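Local coordinates for 2-oxoadipate dioxygenase/decarboxylase (Pseudomonas putida, PDB 6W1G), which catalyses the iron(II)-dependent, oxygen-consuming decarboxylation and hydroxylation of 2-oxoadipate to D-2-hydroxyglutarate in a D-lysine catabolic pathway, at residues L56-E61 / H390-V395; A357-F362 / Q446-S451; R258-L263 / D346-M351. One frame throughout, in Å; residues are numbered along the deposited sequence.

Overall arrangement
The three contacts illustrate how one region of the fold is assembled from pieces distant in sequence. Contacts 1 and 2, centres about 9 Å apart, share the two-stranded antiparallel sheet of 359-363 and 389-393: helix 50-59 packs against 389-393, and helix 440-458 lies along the edge of 359-363. In contact 3, its centre about 13 Å from that of contact 1 and about 16 Å from that of contact 2, the loop before strand 264-275 receives helix 348-353, which precedes strand 359-363. Along the chain, contact 3 falls between the segments of contact 1, with which contact 2 is interleaved. Early, middle and late parts thus meet on one side of the centre.

Contact 1: L56-E61 / H390-V395; sequences LRWTGE and HFEALV
W58 and H390 meet in an offset stack where the C-terminal end of helix 50-59 packs on strand 389-393, which pairs antiparallel with 359-363. The aromatic part comes first: the indole five-membered ring and the imidazole lie 3.8 Å apart between centroids with planes at 15°, NE1 of W58 sitting over a face of the histidine. H390 CG stands anti to the backbone N (chi1 -177°), which lays the ring along the indole and brings CB over its six-membered ring for a CH-pi contact at 4.0 Å from the centroid. R57 NH2 lies over the other indole face. With an alanine in place of W58, the H390 ring would probably lose its stacking partner, its bond to E392 remaining but that imidazole face no longer covered by the indole.

Hydrogen bonding within each segment sets up the polar groups. H390 NE2 gives a nearly straight bond to E392 OE2 (2.7 Å), which leaves in the imidazole plane but reaches the carboxylate from above its own plane. On the helix side, T59 OG1 accepts from E61 N in an ST turn while donating to E61 OE2.

The apolar touch is small, T59 CG2 against E392 CB. Separately, the carboxylate oxygen E61 OE1, whose polar partner is R230, is in van der Waals contact with V395 CB at 3.4 Å. Where the segments lack a direct hydrogen bond, a water joins them. It donates to E61 OE2 (2.8 Å) and to A393 O, and accepts from V395 N at 2.9 Å.

Contact 2: A357-F362 / Q446-S451; sequences AYFRYF and QSERRS
E448 and S451, one turn apart on helix 440-458, bond to the backbone of strand 359-363; segments 446-451 and 359-362 run almost parallel, their axes 11° apart and 6.8 Å at closest approach. The helix lies along the strand edge facing away from 389-393, its side-chain oxygens answering strand N-H groups.

The tight part is built by these two residues. E448 is modelled in two conformers, and its side-chain contacts hold for the one described. That chain is extended, CG anti to the backbone N (chi1 179°), and passes over F359 O to place E448 OE2 3.0 Å from F359 N, which lies on the anti side, well out of the carboxylate plane. E448 OE1 meets the Y358 ring edge, 3.8 Å from Y358 CD1. S451 OG takes the bond from Y361 N, also 3.0 Å, and passes its own hydrogen to E448 O at 2.8 Å. S451 OG also sits at the edge of the Y361 ring, in its plane. F359 O, buried beneath E448, has no hydrogen-bond partner in the model; E448 CA makes a CA-H...O contact with it at 3.4 Å. A water connects E448 OE2 with Y361 OH, a hydroxyl also bonded to R352.

The looser side, by partly exposed R360, is bridged by water: one links R360 NE to S447 O, another joins Y361 O to S451 O.

Alternate backbone N-H groups received by E448 OE2 and S451 OG are consistent with the helix setting its position along the strand edge, and donation from F359 N and water would probably favour ionised E448.

Contact 3: R258-L263 / D346-M351; sequences RRHPIL and DDLAQM
D346 receives two successive backbone N-H groups from the loop 258-263, the core of a junction between that loop and the start of helix 348-353. R259 N binds D346 OD2 and H260 N binds D346 OD1, each at 2.8 Å and each on the syn lone pair, so both oxygens are engaged by consecutive N-H groups of the loop. The CG of D346 is anti to the backbone N (chi1 -165°), which carries the group across to the loop.

Both arginines flank this carboxylate without aiming an N-H at it. R258 lays a guanidinium face over D346 OD1, with R258 NH2 3.5 Å from that oxygen, and R259 NE stands as far from D346 OD2; these are charge contacts in a salt-bridge network. Beside them, in the conformer described of the two deposited, L348 CG sits over a face of the H260 ring, 3.4 Å from its centroid, in a CH-pi contact, while D346 O lies in plane at the ring edge. M351 SD meets the R258 guanidinium at its edge, 3.5 Å from R258 NH2, and its methyl CE touches I262 CG2.

The next shell holds these groups in place. R258 NE and NH2 both grip H260 O side-on, at 2.8 and 3.0 Å, and its terminal nitrogens also reach F344 O and P345 O, which fixes the guanidinium's rotation. I262 CD1 lies over its other face. D347 is the N-cap of helix 348-353, OD1 accepting from Q350 N, and L348 and M351 also touch F359 of the neighbouring strand.

Taken together, the chemistry implies an anion clasped by backbone donors and further steadied by two cations, which would probably favour D346 remaining ionised and tie the loop to the helix start.

Contact 1: L56-E61 / H390-V395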
loop_
_atom_site.group_PDB
_atom_site.type_symbol
_atom_site.label_atom_id
_atom_site.label_comp_id
_atom_site.label_asym_id
_atom_site.label_seq_id
_atom_site.Cartn_x
_atom_site.Cartn_y
_atom_site.Cartn_z
ATOM N N LEU A 56 1.825 -18.946 -3.369
ATOM C CA LEU A 56 0.592 -18.267 -3.023
ATOM C C LEU A 56 -0.401 -19.190 -2.336
ATOM O O LEU A 56 -1.224 -18.736 -1.520
ATOM C CB LEU A 56 -0.016 -17.649 -4.288
ATOM C CG LEU A 56 0.823 -16.618 -5.010
ATOM C CD1 LEU A 56 0.292 -16.365 -6.387
ATOM C CD2 LEU A 56 0.873 -15.296 -4.227
ATOM N N ARG A 57 -0.348 -20.490 -2.615
ATOM C CA ARG A 57 -1.167 -21.446 -1.889
ATOM C C ARG A 57 -0.696 -21.601 -0.439
ATOM O O ARG A 57 -1.508 -21.512 0.477
ATOM C CB ARG A 57 -1.129 -22.810 -2.592
ATOM C CG ARG A 57 -1.984 -23.838 -1.924
ATOM C CD ARG A 57 -1.824 -25.251 -2.451
ATOM N NE ARG A 57 -0.529 -25.850 -2.177
ATOM C CZ ARG A 57 -0.168 -26.383 -1.015
ATOM N NH1 ARG A 57 -0.988 -26.395 0.041
ATOM N NH2 ARG A 57 1.035 -26.906 -0.918
ATOM N N TRP A 58 0.612 -21.766 -0.222
ATOM C CA TRP A 58 1.123 -21.938 1.136
ATOM C C TRP A 58 0.672 -20.795 2.013
ATOM O O TRP A 58 0.300 -20.999 3.171
ATOM C CB TRP A 58 2.649 -22.019 1.171
ATOM C CG TRP A 58 3.191 -23.342 0.779
ATOM C CD1 TRP A 58 3.866 -23.655 -0.348
ATOM C CD2 TRP A 58 3.121 -24.562 1.545
ATOM N NE1 TRP A 58 4.226 -24.996 -0.374
ATOM C CE2 TRP A 58 3.756 -25.561 0.785
ATOM C CE3 TRP A 58 2.577 -24.895 2.784
ATOM C CZ2 TRP A 58 3.867 -26.885 1.242
ATOM C CZ3 TRP A 58 2.688 -26.196 3.231
ATOM C CH2 TRP A 58 3.311 -27.155 2.464
ATOM N N THR A 59 0.819 -19.564 1.529
ATOM C CA THR A 59 0.607 -18.401 2.378
ATOM C C THR A 59 -0.843 -17.959 2.429
ATOM O O THR A 59 -1.173 -17.060 3.196
ATOM C CB THR A 59 1.438 -17.235 1.867
ATOM O OG1 THR A 59 0.951 -16.886 0.581
ATOM C CG2 THR A 59 2.927 -17.535 1.826
ATOM N N GLY A 60 -1.685 -18.556 1.607
ATOM C CA GLY A 60 -3.057 -18.165 1.477
ATOM C C GLY A 60 -3.283 -16.943 0.630
ATOM O O GLY A 60 -4.451 -16.575 0.403
ATOM N N GLU A 61 -2.228 -16.310 0.119
ATOM C CA GLU A 61 -2.423 -15.129 -0.692
ATOM C C GLU A 61 -3.219 -15.406 -1.959
ATOM O O GLU A 61 -3.823 -14.470 -2.519
ATOM C CB GLU A 61 -1.068 -14.541 -1.093
ATOM C CG GLU A 61 -0.307 -13.901 0.039
ATOM C CD GLU A 61 1.099 -13.594 -0.437
ATOM O OE1 GLU A 61 1.265 -12.573 -1.147
ATOM O OE2 GLU A 61 2.000 -14.409 -0.121
ATOM N N HIS A 390 7.988 -26.166 5.254
ATOM C CA HIS A 390 8.197 -25.381 4.046
ATOM C C HIS A 390 8.128 -23.897 4.414
ATOM O O HIS A 390 7.338 -23.522 5.261
ATOM C CB HIS A 390 7.046 -25.697 3.066
ATOM C CG HIS A 390 7.176 -25.007 1.763
ATOM N ND1 HIS A 390 7.946 -25.502 0.744
ATOM C CD2 HIS A 390 6.697 -23.821 1.341
ATOM C CE1 HIS A 390 7.893 -24.664 -0.286
ATOM N NE2 HIS A 390 7.172 -23.614 0.069
ATOM N N PHE A 391 8.963 -23.076 3.793
ATOM C CA PHE A 391 8.944 -21.648 4.028
ATOM C C PHE A 391 8.726 -20.854 2.751
ATOM O O PHE A 391 9.133 -21.263 1.657
ATOM C CB PHE A 391 10.196 -21.175 4.785
ATOM C CG PHE A 391 11.492 -21.329 4.032
ATOM C CD1 PHE A 391 12.003 -20.317 3.233
ATOM C CD2 PHE A 391 12.239 -22.458 4.140
ATOM C CE1 PHE A 391 13.236 -20.487 2.593
ATOM C CE2 PHE A 391 13.443 -22.617 3.466
ATOM C CZ PHE A 391 13.925 -21.622 2.699
ATOM N N GLU A 392 8.082 -19.710 2.911
ATOM C CA GLU A 392 7.933 -18.727 1.846
ATOM C C GLU A 392 8.143 -17.355 2.440
ATOM O O GLU A 392 7.887 -17.149 3.630
ATOM C CB GLU A 392 6.564 -18.765 1.173
ATOM C CG GLU A 392 6.207 -20.047 0.393
ATOM C CD GLU A 392 7.036 -20.291 -0.874
ATOM O OE1 GLU A 392 7.749 -19.383 -1.347
ATOM O OE2 GLU A 392 6.907 -21.426 -1.408
ATOM N N ALA A 393 8.564 -16.400 1.618
ATOM C CA ALA A 393 8.683 -15.052 2.130
ATOM C C ALA A 393 7.330 -14.496 2.554
ATOM O O ALA A 393 6.288 -14.794 1.969
ATOM C CB ALA A 393 9.307 -14.137 1.086
ATOM N N LEU A 394 7.377 -13.656 3.579
ATOM C CA LEU A 394 6.227 -12.898 4.047
ATOM C C LEU A 394 6.017 -11.701 3.146
ATOM O O LEU A 394 6.936 -10.896 3.008
ATOM C CB LEU A 394 6.509 -12.440 5.467
ATOM C CG LEU A 394 5.397 -11.617 6.124
ATOM C CD1 LEU A 394 4.120 -12.361 6.248
ATOM C CD2 LEU A 394 5.904 -11.093 7.474
ATOM N N VAL A 395 4.823 -11.557 2.580
ATOM C CA VAL A 395 4.560 -10.477 1.628
ATOM C C VAL A 395 4.604 -9.124 2.302
ATOM O O VAL A 395 4.074 -8.922 3.400
ATOM C CB VAL A 395 3.262 -10.743 0.860
ATOM C CG1 VAL A 395 2.016 -10.818 1.795
ATOM C CG2 VAL A 395 3.043 -9.705 -0.256
HETATM O O HOH W 1 3.515 -14.133 2.186
#

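Contact 2: A357-F362 / Q446-S451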
loop_
_atom_site.group_PDB
_atom_site.type_symbol
_atom_site.label_atom_id
_atom_site.label_comp_id
_atom_site.label_asym_id
_atom_site.label_seq_id
_atom_site.Cartn_x
_atom_site.Cartn_y
_atom_site.Cartn_z
ATOM N N ALA A 357 15.139 -11.045 4.888
ATOM C CA ALA A 357 13.715 -10.960 4.666
ATOM C C ALA A 357 12.993 -11.716 5.759
ATOM O O ALA A 357 13.576 -12.571 6.422
ATOM C CB ALA A 357 13.291 -11.511 3.328
ATOM N N TYR A 358 11.718 -11.396 5.951
ATOM C CA TYR A 358 10.852 -12.141 6.864
ATOM C C TYR A 358 10.175 -13.273 6.105
ATOM O O TYR A 358 9.888 -13.160 4.914
ATOM C CB TYR A 358 9.778 -11.212 7.462
ATOM C CG TYR A 358 10.347 -10.185 8.375
ATOM C CD1 TYR A 358 10.756 -10.507 9.652
ATOM C CD2 TYR A 358 10.466 -8.855 7.960
ATOM C CE1 TYR A 358 11.274 -9.543 10.491
ATOM C CE2 TYR A 358 10.960 -7.878 8.783
ATOM C CZ TYR A 358 11.388 -8.231 10.066
ATOM O OH TYR A 358 11.935 -7.284 10.889
ATOM N N PHE A 359 9.907 -14.353 6.842
ATOM C CA PHE A 359 9.351 -15.591 6.293
ATOM C C PHE A 359 8.181 -16.069 7.097
ATOM O O PHE A 359 8.046 -15.785 8.275
ATOM C CB PHE A 359 10.445 -16.674 6.236
ATOM C CG PHE A 359 11.493 -16.378 5.199
ATOM C CD1 PHE A 359 12.579 -15.534 5.450
ATOM C CD2 PHE A 359 11.317 -16.860 3.902
ATOM C CE1 PHE A 359 13.444 -15.190 4.411
ATOM C CE2 PHE A 359 12.203 -16.535 2.886
ATOM C CZ PHE A 359 13.237 -15.698 3.127
ATOM N N ARG A 360 7.346 -16.872 6.466
ATOM C CA ARG A 360 6.406 -17.740 7.184
ATOM C C ARG A 360 6.749 -19.187 6.900
ATOM O O ARG A 360 7.152 -19.554 5.799
ATOM C CB ARG A 360 4.948 -17.439 6.764
ATOM C CG ARG A 360 4.505 -16.057 7.151
ATOM C CD ARG A 360 3.072 -15.762 6.603
ATOM N NE ARG A 360 2.081 -16.474 7.378
ATOM C CZ ARG A 360 0.927 -16.895 6.904
ATOM N NH1 ARG A 360 0.563 -16.653 5.668
ATOM N NH2 ARG A 360 0.118 -17.575 7.709
ATOM N N TYR A 361 6.561 -19.984 7.924
ATOM C CA TYR A 361 6.899 -21.385 7.967
ATOM C C TYR A 361 5.628 -22.196 8.114
ATOM O O TYR A 361 4.749 -21.817 8.886
ATOM C CB TYR A 361 7.823 -21.655 9.160
ATOM C CG TYR A 361 9.158 -20.951 9.011
ATOM C CD1 TYR A 361 9.323 -19.607 9.392
ATOM C CD2 TYR A 361 10.236 -21.581 8.465
ATOM C CE1 TYR A 361 10.514 -18.953 9.272
ATOM C CE2 TYR A 361 11.452 -20.939 8.304
ATOM C CZ TYR A 361 11.583 -19.621 8.690
ATOM O OH TYR A 361 12.779 -19.021 8.539
ATOM N N PHE A 362 5.551 -23.342 7.430
ATOM C CA PHE A 362 4.362 -24.171 7.380
ATOM C C PHE A 362 4.709 -25.647 7.534
ATOM O O PHE A 362 5.646 -26.143 6.919
ATOM C CB PHE A 362 3.641 -23.974 6.045
ATOM C CG PHE A 362 3.306 -22.532 5.771
ATOM C CD1 PHE A 362 2.217 -21.914 6.366
ATOM C CD2 PHE A 362 4.127 -21.756 4.963
ATOM C CE1 PHE A 362 1.940 -20.584 6.144
ATOM C CE2 PHE A 362 3.840 -20.414 4.757
ATOM C CZ PHE A 362 2.759 -19.833 5.333
ATOM N N GLN A 446 6.438 -10.342 14.157
ATOM C CA GLN A 446 5.368 -11.054 14.852
ATOM C C GLN A 446 4.682 -12.076 13.968
ATOM O O GLN A 446 4.367 -13.188 14.404
ATOM C CB GLN A 446 4.329 -10.087 15.440
ATOM C CG GLN A 446 4.845 -9.272 16.574
ATOM C CD GLN A 446 3.820 -8.332 17.153
ATOM O OE1 GLN A 446 3.117 -7.653 16.438
ATOM N NE2 GLN A 446 3.723 -8.314 18.454
ATOM N N SER A 447 4.434 -11.745 12.715
ATOM C CA SER A 447 3.859 -12.698 11.759
ATOM C C SER A 447 4.751 -13.920 11.592
ATOM O O SER A 447 4.274 -15.079 11.581
ATOM C CB SER A 447 3.715 -12.087 10.353
ATOM O OG SER A 447 2.716 -11.109 10.190
ATOM N N GLU A 448 6.062 -13.683 11.424
ATOM C CA GLU A 448 6.992 -14.795 11.298
ATOM C C GLU A 448 6.945 -15.677 12.541
ATOM O O GLU A 448 6.848 -16.919 12.443
ATOM C CB GLU A 448 8.385 -14.198 11.068
ATOM C CG GLU A 448 9.507 -15.178 10.940
ATOM C CD GLU A 448 10.817 -14.465 10.629
ATOM O OE1 GLU A 448 11.326 -13.772 11.507
ATOM O OE2 GLU A 448 11.311 -14.536 9.483
ATOM N N ARG A 449 6.976 -15.072 13.722
ATOM C CA ARG A 449 6.953 -15.832 14.956
ATOM C C ARG A 449 5.677 -16.640 15.098
ATOM O O ARG A 449 5.722 -17.802 15.531
ATOM C CB ARG A 449 7.135 -14.878 16.130
ATOM C CG ARG A 449 7.118 -15.524 17.481
ATOM C CD ARG A 449 7.921 -14.711 18.541
ATOM N NE ARG A 449 7.752 -13.281 18.483
ATOM C CZ ARG A 449 7.281 -12.517 19.468
ATOM N NH1 ARG A 449 6.907 -13.032 20.639
ATOM N NH2 ARG A 449 7.187 -11.224 19.261
ATOM N N ARG A 450 4.524 -16.039 14.797
ATOM C CA ARG A 450 3.275 -16.793 14.903
ATOM C C ARG A 450 3.313 -17.997 13.982
ATOM O O ARG A 450 2.808 -19.066 14.327
ATOM C CB ARG A 450 2.091 -15.902 14.553
ATOM C CG ARG A 450 1.751 -14.910 15.693
ATOM C CD ARG A 450 0.361 -14.271 15.480
ATOM N NE ARG A 450 0.449 -13.381 14.334
ATOM C CZ ARG A 450 0.728 -12.059 14.377
ATOM N NH1 ARG A 450 0.867 -11.407 15.504
ATOM N NH2 ARG A 450 0.869 -11.413 13.289
ATOM N N SER A 451 3.907 -17.862 12.778
ATOM C CA SER A 451 3.929 -19.011 11.884
ATOM C C SER A 451 4.770 -20.135 12.471
ATOM O O SER A 451 4.403 -21.320 12.357
ATOM C CB SER A 451 4.425 -18.643 10.470
ATOM O OG SER A 451 5.828 -18.491 10.373
HETATM O O HOH W 2 2.043 -16.102 10.272
HETATM O O HOH W 3 2.553 -22.152 10.307
HETATM O O HOH W 4 13.225 -16.557 9.170
#

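Contact 3: R258-L263 / D346-M351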
loop_
_atom_site.group_PDB
_atom_site.type_symbol
_atom_site.label_atom_id
_atom_site.label_comp_id
_atom_site.label_asym_id
_atom_site.label_seq_id
_atom_site.Cartn_x
_atom_site.Cartn_y
_atom_site.Cartn_z
ATOM N N ARG A 258 13.500 -9.847 -10.226
ATOM C CA ARG A 258 14.158 -10.873 -9.445
ATOM C C ARG A 258 13.310 -12.133 -9.475
ATOM O O ARG A 258 12.092 -12.091 -9.609
ATOM C CB ARG A 258 14.270 -10.425 -7.967
ATOM C CG ARG A 258 15.308 -9.350 -7.709
ATOM C CD ARG A 258 15.154 -8.727 -6.334
ATOM N NE ARG A 258 15.117 -9.733 -5.266
ATOM C CZ ARG A 258 16.180 -10.262 -4.651
ATOM N NH1 ARG A 258 17.417 -9.889 -4.985
ATOM N NH2 ARG A 258 15.996 -11.190 -3.706
ATOM N N ARG A 259 13.975 -13.270 -9.261
ATOM C CA ARG A 259 13.254 -14.521 -9.036
ATOM C C ARG A 259 12.452 -14.466 -7.736
ATOM O O ARG A 259 11.342 -15.020 -7.671
ATOM C CB ARG A 259 14.235 -15.680 -8.947
ATOM C CG ARG A 259 14.933 -15.970 -10.258
ATOM C CD ARG A 259 16.050 -17.008 -10.137
ATOM N NE ARG A 259 17.319 -16.400 -9.739
ATOM C CZ ARG A 259 18.131 -16.859 -8.790
ATOM N NH1 ARG A 259 17.834 -17.965 -8.118
ATOM N NH2 ARG A 259 19.256 -16.204 -8.524
ATOM N N HIS A 260 12.992 -13.799 -6.706
ATOM C CA HIS A 260 12.353 -13.697 -5.394
ATOM C C HIS A 260 12.249 -12.218 -5.084
ATOM O O HIS A 260 13.161 -11.625 -4.476
ATOM C CB HIS A 260 13.139 -14.500 -4.363
ATOM C CG HIS A 260 13.092 -15.938 -4.693
ATOM N ND1 HIS A 260 11.931 -16.683 -4.580
ATOM C CD2 HIS A 260 14.020 -16.761 -5.225
ATOM C CE1 HIS A 260 12.163 -17.909 -5.008
ATOM N NE2 HIS A 260 13.422 -17.984 -5.379
ATOM N N PRO A 261 11.163 -11.587 -5.533
ATOM C CA PRO A 261 11.009 -10.139 -5.374
ATOM C C PRO A 261 11.085 -9.707 -3.928
ATOM O O PRO A 261 10.715 -10.445 -3.005
ATOM C CB PRO A 261 9.636 -9.869 -6.011
ATOM C CG PRO A 261 9.591 -10.969 -7.104
ATOM C CD PRO A 261 10.083 -12.175 -6.334
ATOM N N ILE A 262 11.490 -8.454 -3.742
ATOM C CA ILE A 262 11.598 -7.812 -2.447
ATOM C C ILE A 262 10.845 -6.482 -2.477
ATOM O O ILE A 262 10.771 -5.805 -3.508
ATOM C CB ILE A 262 13.072 -7.618 -2.004
ATOM C CG1 ILE A 262 13.853 -6.782 -3.026
ATOM C CG2 ILE A 262 13.712 -8.981 -1.771
ATOM C CD1 ILE A 262 15.320 -6.611 -2.643
ATOM N N LEU A 263 10.301 -6.100 -1.315
ATOM C CA LEU A 263 9.516 -4.867 -1.200
ATOM C C LEU A 263 8.416 -4.865 -2.244
ATOM O O LEU A 263 7.579 -5.776 -2.258
ATOM C CB LEU A 263 10.389 -3.617 -1.204
ATOM C CG LEU A 263 11.405 -3.574 -0.060
ATOM C CD1 LEU A 263 12.170 -2.245 -0.083
ATOM C CD2 LEU A 263 10.781 -3.767 1.290
ATOM N N ASP A 346 19.405 -13.478 -4.486
ATOM C CA ASP A 346 18.147 -13.782 -5.171
ATOM C C ASP A 346 17.860 -15.280 -5.061
ATOM O O ASP A 346 17.379 -15.925 -5.996
ATOM C CB ASP A 346 18.142 -13.286 -6.622
ATOM C CG ASP A 346 16.748 -13.252 -7.227
ATOM O OD1 ASP A 346 15.750 -13.286 -6.464
ATOM O OD2 ASP A 346 16.655 -13.173 -8.481
ATOM N N ASP A 347 18.196 -15.829 -3.920
ATOM C CA ASP A 347 17.992 -17.216 -3.568
ATOM C C ASP A 347 17.266 -17.186 -2.226
ATOM O O ASP A 347 17.720 -16.543 -1.283
ATOM C CB ASP A 347 19.361 -17.878 -3.475
ATOM C CG ASP A 347 19.294 -19.291 -2.991
ATOM O OD1 ASP A 347 19.239 -19.451 -1.773
ATOM O OD2 ASP A 347 19.309 -20.216 -3.842
ATOM N N LEU A 348 16.129 -17.854 -2.143
ATOM C CA LEU A 348 15.301 -17.745 -0.933
ATOM C C LEU A 348 16.014 -18.304 0.284
ATOM O O LEU A 348 15.924 -17.732 1.383
ATOM C CB LEU A 348 13.990 -18.505 -1.079
ATOM C CG LEU A 348 12.745 -17.819 -1.626
ATOM C CD1 LEU A 348 11.553 -18.739 -1.435
ATOM C CD2 LEU A 348 12.529 -16.493 -0.948
ATOM N N ALA A 349 16.721 -19.430 0.130
ATOM C CA ALA A 349 17.462 -19.969 1.256
ATOM C C ALA A 349 18.476 -18.974 1.827
ATOM O O ALA A 349 18.680 -18.922 3.051
ATOM C CB ALA A 349 18.107 -21.304 0.886
ATOM N N GLN A 350 19.208 -18.266 0.957
ATOM C CA GLN A 350 20.196 -17.291 1.431
ATOM C C GLN A 350 19.515 -16.071 2.020
ATOM O O GLN A 350 20.015 -15.483 2.969
ATOM C CB GLN A 350 21.113 -16.898 0.297
ATOM C CG GLN A 350 22.135 -17.947 -0.022
ATOM C CD GLN A 350 23.216 -18.124 1.037
ATOM O OE1 GLN A 350 23.404 -17.335 1.957
ATOM N NE2 GLN A 350 23.982 -19.160 0.867
ATOM N N MET A 351 18.397 -15.631 1.432
ATOM C CA MET A 351 17.671 -14.536 2.030
ATOM C C MET A 351 17.244 -14.870 3.449
ATOM O O MET A 351 17.250 -14.009 4.334
ATOM C CB MET A 351 16.426 -14.224 1.189
ATOM C CG MET A 351 16.717 -13.634 -0.190
ATOM S SD MET A 351 15.373 -13.669 -1.374
ATOM C CE MET A 351 14.166 -12.592 -0.635
#